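LPG0439 HIT-related domain-containing protein (Legionella pneumophila subsp. pneumophila, PDB 5L0L) is of unknown function but carries a HIT-related domain, which suggests a fold shared with nucleotide-binding HIT proteins, within a probable membrane protein. Local coordinates at residues A[129-137]-A[147-158]; A[183-194]-A[207-215]. All coordinates share one frame; numbering follows the deposited sequence.

Overall arrangement
Following the chain from the N terminus, interaction 1 comes first: nine residues without helix or strand separate 129-137, on strand 128-134, from 147-158, which returns past the end and one face of that strand. Interaction 2 opens only afterwards, on helix 176-194, and closes at the C terminus when strand 207-211 comes back against the helix after the short helix 197-203. The two are therefore in series, neither nested nor crossed. Their centres lie 23 Å apart and their nearest atoms about 7 Å apart, yet both reach the six-stranded antiparallel sheet, interaction 1 at strand 128-134 and interaction 2 at the outermost strand 207-211.

Interaction 1: A[129-137]-A[147-158]. With SO4 (sulfate ion), chain C.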
# COMPACT_ATOMS: atom_id res chain seq x y z
N LEU A 129 -4.27 0.39 -6.92
CA LEU A 129 -3.72 1.12 -5.80
C LEU A 129 -3.17 2.46 -6.26
O LEU A 129 -3.00 2.70 -7.45
CB LEU A 129 -2.68 0.32 -5.03
CG LEU A 129 -1.37 -0.13 -5.66
CD1 LEU A 129 -0.36 1.00 -5.78
CD2 LEU A 129 -0.77 -1.26 -4.84
N HIS A 130 -2.94 3.31 -5.27
CA HIS A 130 -2.49 4.70 -5.47
C HIS A 130 -1.07 4.79 -4.97
O HIS A 130 -0.73 4.19 -3.96
CB HIS A 130 -3.34 5.65 -4.63
CG HIS A 130 -4.79 5.56 -4.92
ND1 HIS A 130 -5.36 6.22 -5.98
CD2 HIS A 130 -5.77 4.83 -4.35
CE1 HIS A 130 -6.64 5.90 -6.05
NE2 HIS A 130 -6.93 5.09 -5.04
N MSE A 131 -0.25 5.57 -5.66
CA MSE A 131 1.14 5.80 -5.23
C MSE A 131 1.47 7.28 -5.49
O MSE A 131 0.92 7.90 -6.43
CB MSE A 131 2.08 4.86 -6.00
CG MSE A 131 3.51 5.05 -5.58
SE MSE A 131 4.74 3.76 -6.47
CE MSE A 131 3.99 2.11 -5.74
N TRP A 132 2.29 7.86 -4.62
CA TRP A 132 2.64 9.28 -4.75
C TRP A 132 3.95 9.52 -4.02
O TRP A 132 4.49 8.60 -3.36
CB TRP A 132 1.51 10.17 -4.18
CG TRP A 132 1.27 9.91 -2.73
CD1 TRP A 132 1.76 10.61 -1.68
CD2 TRP A 132 0.47 8.85 -2.17
NE1 TRP A 132 1.36 10.04 -0.49
CE2 TRP A 132 0.55 8.97 -0.76
CE3 TRP A 132 -0.31 7.81 -2.71
CZ2 TRP A 132 -0.11 8.11 0.12
CZ3 TRP A 132 -0.92 6.93 -1.84
CH2 TRP A 132 -0.82 7.07 -0.44
N GLY A 133 4.47 10.72 -4.19
CA GLY A 133 5.76 11.12 -3.57
C GLY A 133 5.56 12.19 -2.51
O GLY A 133 4.62 13.03 -2.61
N ARG A 134 6.44 12.18 -1.51
CA ARG A 134 6.52 13.20 -0.48
C ARG A 134 7.88 13.91 -0.51
O ARG A 134 8.93 13.33 -0.79
CB ARG A 134 6.26 12.61 0.93
CG ARG A 134 4.97 11.79 1.05
CD ARG A 134 3.72 12.65 0.80
NE ARG A 134 3.57 13.72 1.78
CZ ARG A 134 3.07 13.54 3.01
NH1 ARG A 134 3.01 14.58 3.81
NH2 ARG A 134 2.63 12.36 3.45
N GLY A 135 7.84 15.16 -0.11
CA GLY A 135 9.00 16.02 -0.09
C GLY A 135 8.59 17.47 0.09
O GLY A 135 7.53 17.73 0.66
N ASP A 136 9.43 18.41 -0.35
CA ASP A 136 9.07 19.81 -0.25
C ASP A 136 7.91 20.09 -1.21
O ASP A 136 8.10 20.02 -2.42
CB ASP A 136 10.29 20.69 -0.60
CG ASP A 136 9.99 22.17 -0.57
OD1 ASP A 136 8.84 22.61 -0.40
OD2 ASP A 136 10.98 22.93 -0.75
N PRO A 137 6.73 20.43 -0.69
CA PRO A 137 5.60 20.67 -1.59
C PRO A 137 5.79 21.77 -2.61
O PRO A 137 5.17 21.71 -3.66
CB PRO A 137 4.47 21.06 -0.64
CG PRO A 137 4.84 20.39 0.66
CD PRO A 137 6.32 20.58 0.72
N LEU A 147 5.58 19.74 -6.51
CA LEU A 147 5.11 18.47 -5.98
C LEU A 147 3.69 18.58 -5.41
O LEU A 147 2.84 17.75 -5.72
CB LEU A 147 6.08 17.96 -4.91
CG LEU A 147 5.72 16.58 -4.31
CD1 LEU A 147 5.87 15.49 -5.36
CD2 LEU A 147 6.58 16.30 -3.07
N ARG A 148 3.47 19.61 -4.60
CA ARG A 148 2.23 19.81 -3.87
C ARG A 148 2.00 18.70 -2.84
O ARG A 148 2.87 17.84 -2.63
CB ARG A 148 1.03 19.98 -4.82
CG ARG A 148 1.22 21.11 -5.83
CD ARG A 148 0.22 20.91 -6.94
NE ARG A 148 0.22 22.01 -7.86
CZ ARG A 148 0.68 22.01 -9.11
NH1 ARG A 148 1.24 20.96 -9.69
NH2 ARG A 148 0.61 23.15 -9.77
N GLY A 149 0.85 18.71 -2.17
CA GLY A 149 0.60 17.79 -1.08
C GLY A 149 1.08 18.40 0.23
O GLY A 149 1.71 19.46 0.24
N PRO A 150 0.72 17.78 1.37
CA PRO A 150 1.12 18.31 2.66
C PRO A 150 2.59 18.11 2.95
O PRO A 150 3.23 17.19 2.39
CB PRO A 150 0.20 17.57 3.66
CG PRO A 150 -0.34 16.42 2.93
CD PRO A 150 -0.17 16.63 1.47
N GLU A 151 3.14 18.93 3.84
CA GLU A 151 4.54 18.75 4.24
C GLU A 151 4.79 17.36 4.86
O GLU A 151 3.92 16.85 5.53
CB GLU A 151 4.94 19.80 5.27
CG GLU A 151 5.14 21.15 4.64
CD GLU A 151 5.36 22.25 5.65
OE1 GLU A 151 5.45 21.97 6.86
OE2 GLU A 151 5.46 23.39 5.19
N PRO A 152 5.98 16.76 4.63
CA PRO A 152 6.37 15.49 5.25
C PRO A 152 6.14 15.48 6.74
O PRO A 152 6.33 16.50 7.41
CB PRO A 152 7.85 15.36 4.89
CG PRO A 152 7.95 16.05 3.59
CD PRO A 152 7.03 17.23 3.71
N GLY A 153 5.62 14.35 7.22
CA GLY A 153 5.14 14.20 8.59
C GLY A 153 3.64 14.18 8.71
O GLY A 153 3.09 13.52 9.60
N LEU A 154 2.97 14.95 7.85
CA LEU A 154 1.51 15.05 7.88
C LEU A 154 0.92 13.96 6.99
O LEU A 154 1.55 13.53 6.02
CB LEU A 154 1.05 16.41 7.37
CG LEU A 154 1.58 17.61 8.16
CD1 LEU A 154 1.18 18.92 7.49
CD2 LEU A 154 1.07 17.54 9.60
N MSE A 155 -0.30 13.54 7.31
CA MSE A 155 -1.03 12.58 6.47
C MSE A 155 -1.45 13.15 5.12
O MSE A 155 -2.07 14.21 5.06
CB MSE A 155 -2.30 12.12 7.21
CG MSE A 155 -3.12 11.05 6.49
SE MSE A 155 -2.22 9.32 6.67
CE MSE A 155 -2.66 8.98 8.52
N PHE A 156 -1.15 12.44 4.05
CA PHE A 156 -1.62 12.77 2.70
C PHE A 156 -3.03 12.18 2.53
O PHE A 156 -3.21 10.96 2.64
CB PHE A 156 -0.67 12.18 1.67
CG PHE A 156 -0.90 12.66 0.25
CD1 PHE A 156 -2.04 12.29 -0.45
CD2 PHE A 156 0.04 13.44 -0.39
CE1 PHE A 156 -2.24 12.70 -1.78
CE2 PHE A 156 -0.16 13.86 -1.70
CZ PHE A 156 -1.28 13.48 -2.40
N ASP A 157 -4.03 13.02 2.34
CA ASP A 157 -5.40 12.53 2.23
C ASP A 157 -5.73 12.27 0.77
O ASP A 157 -5.71 13.20 -0.04
CB ASP A 157 -6.41 13.52 2.84
CG ASP A 157 -7.74 12.86 3.15
OD1 ASP A 157 -8.37 12.19 2.28
OD2 ASP A 157 -8.19 12.95 4.32
N LEU A 158 -6.01 11.01 0.43
CA LEU A 158 -6.31 10.63 -0.96
C LEU A 158 -7.71 11.04 -1.43
O LEU A 158 -7.98 10.96 -2.63
CB LEU A 158 -6.07 9.13 -1.20
CG LEU A 158 -4.61 8.70 -1.05
CD1 LEU A 158 -4.51 7.19 -1.02
CD2 LEU A 158 -3.68 9.26 -2.15
S SO4 C . -10.22 4.56 -4.18
O1 SO4 C . -10.15 4.62 -5.67
O2 SO4 C . -11.60 4.17 -3.94
O3 SO4 C . -9.17 3.58 -3.92
O4 SO4 C . -9.93 5.98 -3.94
O HOH W 1 3.28 15.32 -1.58
O HOH W 2 4.92 15.92 0.53
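The five-membered ring of Trp132 lies face to face with the ring of Phe156, centroids 4.1 Å apart and planes at 30°. On the same tryptophan face, Leu158 sets CD2 over the six-membered ring, 3.8 Å from its centroid, a CH-pi contact. The rotamer of Trp132 allows this: with CG between the backbone N and the carbonyl carbon (chi1 61°), the indole reaches across to the loop. At the edges, Arg134 CD lies in the indole plane and a water in that of the Phe156 ring. The guanidinium of Arg134 has Pro150 CD and Phe156 CB over one face and Leu154 O at its edge.

NH1 and NH2 of Arg134 both donate end-on to Leu154 O, at 2.8 Å and 3.0 Å; the carbonyl oxygen lies 7° out of the guanidinium plane. NH1 also donates to Pro150 O at 3.0 Å, from above that carbonyl's plane. A second water accepts from Arg134 NE and Gly135 N and donates to Pro150 O, while Gln98 receives both Arg134 NH2 and Trp132 NE1. The arginine thus grips the chain at both ends of the type II turn Glu151-Leu154, Pro150 O lying just before it. Arg148 N donates to Pro137 O (2.9 Å).

At the strand's other end, His130 NE2 donates to sulfate O3 at 2.9 Å. His128 NE2 and the backbone N of Gly103 and Asn105 also donate to the sulfate. These alternate histidines recall the first two of the family's His-φ-His-φ-His-φ-φ motif, with Trp132 where the third would probably fall, and the sulfate, probably from the crystallisation liquor, may mark a phosphate site. The buried guanidinium satisfies two loop carbonyl oxygens, those of Pro150 and Leu154, probably fixing the loop's path, while the histidines present N-H groups suited to an oxyanion.

Interaction 2: A[183-194]-A[207-215]; sequences LAMFKLKLAEYV and LKVTIHDKK
Helix 183-194 runs roughly antiparallel to strand 207-211, with axes 9.6 Å apart at closest approach and N-to-C directions at 148°. This is helix-on-sheet packing at the margin of the antiparallel sheet: the strand is its outermost member, bonded through its backbone to strand 25-31. Alternate residues Val209 and Ile211 direct their side chains toward the helix, as the strand's pleat requires, and meet residues spaced three and four apart along it. Leu190, its CG anti to the backbone N (chi1 179°) so that this branch faces the strand, drops CD2 between the two, 3.8 Å from Ile211 CD1 and 3.9 Å from Val209 CG1. Val194 CG2 and Val209 CG2 touch at 3.7 Å, and Phe199 of the following helix also packs on Val194.

Toward the C-terminal end of the strand the contact turns partly polar. Lys187 lies over Ile211, whose CG2 is 3.7 Å from Lys187 CD, before its extended chain carries the ammonium beyond the strand's end. Lys214 bends at chi4 and brings its own NZ beside Leu183 CD1. The aliphatic length of Lys187 is thus spent on apolar packing, while Lys187 NZ donates to His212 O at 2.9 Å, meeting that carbonyl almost head-on with a C=O...N angle of 163°.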
# COMPACT_ATOMS: atom_id res chain seq x y z
N LEU A 183 4.13 13.62 -17.16
CA LEU A 183 3.96 12.38 -17.96
C LEU A 183 5.24 12.01 -18.68
O LEU A 183 5.74 10.89 -18.57
CB LEU A 183 2.86 12.55 -19.00
CG LEU A 183 1.38 12.39 -18.65
CD1 LEU A 183 0.49 12.78 -19.81
CD2 LEU A 183 1.06 10.95 -18.27
N ALA A 184 5.79 12.98 -19.42
CA ALA A 184 7.03 12.74 -20.17
C ALA A 184 8.15 12.29 -19.23
O ALA A 184 8.91 11.37 -19.59
CB ALA A 184 7.42 14.02 -20.93
N MSE A 185 8.28 12.89 -18.05
CA MSE A 185 9.36 12.52 -17.14
C MSE A 185 9.13 11.16 -16.51
O MSE A 185 10.08 10.40 -16.34
CB MSE A 185 9.61 13.60 -16.09
CG MSE A 185 10.88 13.41 -15.29
SE MSE A 185 12.50 13.38 -16.41
CE MSE A 185 12.76 15.22 -16.72
N PHE A 186 7.88 10.84 -16.15
CA PHE A 186 7.59 9.50 -15.63
C PHE A 186 7.94 8.43 -16.67
O PHE A 186 8.58 7.43 -16.34
CB PHE A 186 6.15 9.35 -15.17
CG PHE A 186 5.96 9.64 -13.70
CD1 PHE A 186 6.04 10.94 -13.23
CD2 PHE A 186 5.70 8.63 -12.78
CE1 PHE A 186 5.89 11.23 -11.87
CE2 PHE A 186 5.53 8.92 -11.42
CZ PHE A 186 5.61 10.22 -10.97
N LYS A 187 7.56 8.67 -17.93
CA LYS A 187 7.89 7.72 -19.01
C LYS A 187 9.40 7.54 -19.17
O LYS A 187 9.89 6.42 -19.25
CB LYS A 187 7.28 8.16 -20.33
CG LYS A 187 5.78 8.02 -20.40
CD LYS A 187 5.24 8.59 -21.68
CE LYS A 187 3.72 8.57 -21.72
NZ LYS A 187 3.19 9.20 -22.96
N LEU A 188 10.14 8.64 -19.19
CA LEU A 188 11.57 8.59 -19.33
C LEU A 188 12.25 7.88 -18.17
O LEU A 188 13.11 7.01 -18.39
CB LEU A 188 12.17 9.98 -19.55
CG LEU A 188 13.69 10.00 -19.74
CD1 LEU A 188 14.11 9.16 -20.92
CD2 LEU A 188 14.18 11.44 -19.90
N LYS A 189 11.88 8.22 -16.93
CA LYS A 189 12.51 7.60 -15.78
C LYS A 189 12.19 6.09 -15.75
O LYS A 189 13.06 5.29 -15.42
CB LYS A 189 12.11 8.28 -14.47
CG LYS A 189 12.63 9.70 -14.29
CD LYS A 189 14.12 9.80 -14.39
CE LYS A 189 14.70 11.17 -14.04
NZ LYS A 189 16.11 11.12 -14.53
N LEU A 190 10.98 5.72 -16.12
CA LEU A 190 10.62 4.31 -16.18
C LEU A 190 11.41 3.58 -17.26
O LEU A 190 11.96 2.49 -17.03
CB LEU A 190 9.12 4.15 -16.39
CG LEU A 190 8.60 2.71 -16.50
CD1 LEU A 190 8.96 1.88 -15.30
CD2 LEU A 190 7.10 2.75 -16.76
N ALA A 191 11.48 4.21 -18.44
CA ALA A 191 12.21 3.59 -19.57
C ALA A 191 13.68 3.43 -19.20
O ALA A 191 14.27 2.38 -19.50
CB ALA A 191 12.03 4.38 -20.85
N GLU A 192 14.26 4.44 -18.54
CA GLU A 192 15.66 4.32 -18.08
C GLU A 192 15.82 3.18 -17.09
O GLU A 192 16.79 2.40 -17.15
CB GLU A 192 16.14 5.63 -17.46
CG GLU A 192 16.40 6.71 -18.50
CD GLU A 192 16.59 8.10 -17.94
OE1 GLU A 192 16.32 8.36 -16.76
OE2 GLU A 192 17.00 8.98 -18.71
N TYR A 193 14.89 3.12 -16.15
CA TYR A 193 14.98 2.11 -15.09
C TYR A 193 14.92 0.71 -15.66
O TYR A 193 15.67 -0.19 -15.20
CB TYR A 193 13.91 2.30 -14.00
CG TYR A 193 14.19 1.37 -12.84
CD1 TYR A 193 15.27 1.61 -11.98
CD2 TYR A 193 13.47 0.20 -12.66
CE1 TYR A 193 15.58 0.75 -10.94
CE2 TYR A 193 13.77 -0.67 -11.62
CZ TYR A 193 14.81 -0.40 -10.76
OH TYR A 193 15.11 -1.29 -9.72
N VAL A 194 14.06 0.50 -16.63
CA VAL A 194 13.90 -0.82 -17.25
C VAL A 194 15.19 -1.32 -17.96
O VAL A 194 15.38 -2.54 -18.10
CB VAL A 194 12.73 -0.78 -18.25
CG1 VAL A 194 12.75 -1.93 -19.24
CG2 VAL A 194 11.42 -0.75 -17.51
N LEU A 207 8.55 -9.03 -15.52
CA LEU A 207 7.79 -7.82 -15.88
C LEU A 207 8.18 -7.33 -17.27
O LEU A 207 9.36 -7.13 -17.52
CB LEU A 207 8.08 -6.69 -14.89
CG LEU A 207 7.73 -6.93 -13.43
CD1 LEU A 207 7.84 -5.66 -12.61
CD2 LEU A 207 6.31 -7.44 -13.36
N LYS A 208 7.20 -7.15 -18.15
CA LYS A 208 7.40 -6.51 -19.45
C LYS A 208 6.64 -5.19 -19.47
O LYS A 208 5.43 -5.14 -19.26
CB LYS A 208 6.93 -7.42 -20.57
CG LYS A 208 7.93 -8.57 -20.78
CD LYS A 208 7.40 -9.72 -21.64
CE LYS A 208 8.45 -10.83 -21.73
NZ LYS A 208 7.86 -12.16 -22.04
N VAL A 209 7.38 -4.13 -19.75
CA VAL A 209 6.88 -2.77 -19.71
C VAL A 209 6.76 -2.24 -21.14
O VAL A 209 7.73 -2.33 -21.89
CB VAL A 209 7.88 -1.89 -18.94
CG1 VAL A 209 7.42 -0.44 -18.93
CG2 VAL A 209 8.11 -2.42 -17.54
N THR A 210 5.59 -1.72 -21.50
CA THR A 210 5.39 -1.00 -22.74
C THR A 210 4.92 0.45 -22.43
O THR A 210 3.79 0.66 -21.97
CB THR A 210 4.33 -1.69 -23.62
OG1 THR A 210 4.73 -3.04 -23.85
CG2 THR A 210 4.19 -1.00 -24.98
N ILE A 211 5.78 1.42 -22.72
CA ILE A 211 5.46 2.84 -22.52
C ILE A 211 4.35 3.22 -23.48
O ILE A 211 4.38 2.81 -24.64
CB ILE A 211 6.66 3.75 -22.82
CG1 ILE A 211 7.84 3.45 -21.89
CG2 ILE A 211 6.26 5.23 -22.76
CD1 ILE A 211 7.61 3.67 -20.42
N HIS A 212 3.37 3.97 -23.02
CA HIS A 212 2.26 4.44 -23.85
C HIS A 212 2.70 5.60 -24.74
O HIS A 212 3.10 6.63 -24.24
CB HIS A 212 1.10 4.91 -22.98
CG HIS A 212 -0.07 5.43 -23.75
ND1 HIS A 212 -1.05 4.60 -24.25
CD2 HIS A 212 -0.44 6.68 -24.10
CE1 HIS A 212 -1.98 5.31 -24.86
NE2 HIS A 212 -1.62 6.58 -24.79
N ASP A 213 2.64 5.45 -26.06
CA ASP A 213 2.89 6.58 -26.97
C ASP A 213 1.68 7.52 -26.99
O ASP A 213 0.55 7.07 -27.19
CB ASP A 213 3.18 6.10 -28.41
CG ASP A 213 4.49 5.34 -28.51
OD1 ASP A 213 5.32 5.42 -27.57
OD2 ASP A 213 4.71 4.65 -29.53
N LYS A 214 1.91 8.80 -26.75
CA LYS A 214 0.85 9.83 -26.84
C LYS A 214 0.16 9.82 -28.22
O LYS A 214 0.83 9.65 -29.26
CB LYS A 214 1.40 11.23 -26.56
CG LYS A 214 1.13 11.76 -25.16
CD LYS A 214 1.29 13.28 -25.13
CE LYS A 214 1.02 13.85 -23.73
NZ LYS A 214 -0.40 13.71 -23.34
N LYS A 215 -1.16 9.99 -28.22
CA LYS A 215 -1.98 9.91 -29.44
C LYS A 215 -2.60 11.28 -29.73
O LYS A 215 -2.55 11.76 -30.87
CB LYS A 215 -3.07 8.85 -29.28
O HOH W 3 5.16 9.52 -25.74